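Taurocyamine kinase (Schistosoma mansoni, PDB 4WOD) reversibly transfers phosphate between ATP and the guanidino compound taurocyamine, using magnesium, in a duplicated two-repeat phosphagen kinase chain. Local coordinates at residues S150-N155 and S251-F256. The protein carries 4 engineered substitutions. Sequence-based numbering, arbitrary orientation.
Sequences STALHN and SKSLKF
Ala152, in the last turn of helix 139-154, puts its methyl group against two consecutive residues of the loop that follows helix 236-251. On one of them, Ser253, the contact is carbon on carbon: Ala152 CB lies 3.8 Å from Ser253 CB. OG of that serine stands beside its own backbone N, and CB, not OG, makes the closest approach. Leu254 meets the same methyl with its branch point and both arms. CD1 is closest, 3.8 Å from Ala152 CB. CG and CD2 lie only slightly farther off, so the isopropyl fork straddles the methyl instead of pointing a single arm at it. A first torsion of -54° sets this up, turning CG anti to the carbonyl carbon. No hydrogen bond joins the two segments; the 5.9 Å between Ala152 CA and Ser253 CA is consistent with the small alanine and serine side chains here. Leu250 of helix 236-251 also touches Ala152, and Leu254 continues onto Ile225 of strand 225-232. This is plain apolar packing of the end of helix 139-154 against the loop leaving helix 236-251, in the catalytic domain of the first repeat, whose antiparallel sheet with helices packed on it is the fold of the ATP:guanido phosphotransferases.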
loop_
_atom_site.group_PDB
_atom_site.type_symbol
_atom_site.label_atom_id
_atom_site.label_comp_id
_atom_site.label_asym_id
_atom_site.label_seq_id
_atom_site.Cartn_x
_atom_site.Cartn_y
_atom_site.Cartn_z
ATOM N N SER A 150 -5.440 36.916 -21.440
ATOM C CA SER A 150 -5.977 37.956 -20.545
ATOM C C SER A 150 -7.134 38.690 -21.210
ATOM O O SER A 150 -8.054 39.150 -20.535
ATOM C CB SER A 150 -4.904 38.956 -20.119
ATOM O OG SER A 150 -4.376 39.629 -21.245
ATOM N N THR A 151 -7.096 38.777 -22.533
ATOM C CA THR A 151 -8.182 39.436 -23.260
ATOM C C THR A 151 -9.480 38.632 -23.143
ATOM O O THR A 151 -10.554 39.201 -22.924
ATOM C CB THR A 151 -7.835 39.638 -24.747
ATOM O OG1 THR A 151 -6.722 40.523 -24.872
ATOM C CG2 THR A 151 -9.028 40.236 -25.496
ATOM N N ALA A 152 -9.367 37.312 -23.292
ATOM C CA ALA A 152 -10.481 36.390 -23.088
ATOM C C ALA A 152 -11.012 36.470 -21.653
ATOM O O ALA A 152 -12.222 36.421 -21.428
ATOM C CB ALA A 152 -10.065 34.946 -23.417
ATOM N N LEU A 153 -10.111 36.592 -20.685
ATOM C CA LEU A 153 -10.530 36.676 -19.283
ATOM C C LEU A 153 -11.226 37.998 -19.008
ATOM O O LEU A 153 -12.148 38.063 -18.197
ATOM C CB LEU A 153 -9.341 36.513 -18.336
ATOM C CG LEU A 153 -8.710 35.123 -18.197
ATOM C CD1 LEU A 153 -7.578 35.162 -17.190
ATOM C CD2 LEU A 153 -9.771 34.133 -17.767
ATOM N N HIS A 154 -10.785 39.057 -19.680
ATOM C CA HIS A 154 -11.378 40.374 -19.471
ATOM C C HIS A 154 -12.817 40.399 -19.955
ATOM O O HIS A 154 -13.586 41.289 -19.591
ATOM C CB HIS A 154 -10.564 41.456 -20.184
ATOM C CG HIS A 154 -10.783 42.832 -19.635
ATOM N ND1 HIS A 154 -11.995 43.248 -19.129
ATOM C CD2 HIS A 154 -9.936 43.879 -19.492
ATOM C CE1 HIS A 154 -11.891 44.496 -18.708
ATOM N NE2 HIS A 154 -10.650 44.903 -18.916
ATOM N N ASN A 155 -13.182 39.411 -20.767
ATOM C CA ASN A 155 -14.504 39.367 -21.369
ATOM C C ASN A 155 -15.483 38.428 -20.656
ATOM O O ASN A 155 -16.602 38.223 -21.121
ATOM C CB ASN A 155 -14.380 38.991 -22.849
ATOM C CG ASN A 155 -13.732 40.101 -23.679
ATOM O OD1 ASN A 155 -13.850 41.285 -23.350
ATOM N ND2 ASN A 155 -13.041 39.722 -24.754
ATOM N N SER A 251 -14.018 29.133 -23.870
ATOM C CA SER A 251 -13.999 28.362 -25.116
ATOM C C SER A 251 -14.511 29.138 -26.321
ATOM O O SER A 251 -14.151 28.844 -27.448
ATOM C CB SER A 251 -14.836 27.084 -24.971
ATOM O OG SER A 251 -14.149 26.157 -24.158
ATOM N N LYS A 252 -15.379 30.109 -26.088
ATOM C CA LYS A 252 -15.894 30.893 -27.203
ATOM C C LYS A 252 -14.801 31.789 -27.780
ATOM O O LYS A 252 -14.888 32.197 -28.940
ATOM C CB LYS A 252 -17.093 31.728 -26.766
ATOM C CG LYS A 252 -18.247 30.906 -26.244
ATOM C CD LYS A 252 -19.385 31.801 -25.799
ATOM C CE LYS A 252 -20.423 31.016 -25.016
ATOM N NZ LYS A 252 -21.442 31.904 -24.410
ATOM N N SER A 253 -13.779 32.078 -26.972
ATOM C CA SER A 253 -12.715 33.002 -27.359
ATOM C C SER A 253 -11.423 32.293 -27.718
ATOM O O SER A 253 -10.645 32.779 -28.529
ATOM C CB SER A 253 -12.417 33.995 -26.231
ATOM O OG SER A 253 -13.568 34.734 -25.896
ATOM N N LEU A 254 -11.177 31.163 -27.068
ATOM C CA LEU A 254 -9.904 30.471 -27.219
ATOM C C LEU A 254 -10.147 29.095 -27.801
ATOM O O LEU A 254 -11.083 28.394 -27.406
ATOM C CB LEU A 254 -9.177 30.355 -25.866
ATOM C CG LEU A 254 -8.956 31.660 -25.097
ATOM C CD1 LEU A 254 -8.664 31.407 -23.613
ATOM C CD2 LEU A 254 -7.813 32.436 -25.723
ATOM N N LYS A 255 -9.300 28.729 -28.755
ATOM C CA LYS A 255 -9.282 27.404 -29.319
ATOM C C LYS A 255 -8.376 26.544 -28.456
ATOM O O LYS A 255 -7.166 26.794 -28.393
ATOM C CB LYS A 255 -8.759 27.419 -30.761
ATOM C CG LYS A 255 -9.454 28.388 -31.704
ATOM C CD LYS A 255 -8.720 28.443 -33.051
ATOM C CE LYS A 255 -9.527 29.160 -34.126
ATOM N NZ LYS A 255 -10.799 28.453 -34.452
ATOM N N PHE A 256 -8.949 25.531 -27.805
ATOM C CA PHE A 256 -8.153 24.637 -26.963
ATOM C C PHE A 256 -7.818 23.345 -27.698
ATOM O O PHE A 256 -8.636 22.812 -28.459
ATOM C CB PHE A 256 -8.881 24.316 -25.664
ATOM C CG PHE A 256 -9.205 25.523 -24.822
ATOM C CD1 PHE A 256 -8.247 26.500 -24.564
ATOM C CD2 PHE A 256 -10.468 25.667 -24.267
ATOM C CE1 PHE A 256 -8.548 27.600 -23.787
ATOM C CE2 PHE A 256 -10.771 26.759 -23.484
ATOM C CZ PHE A 256 -9.807 27.738 -23.247
#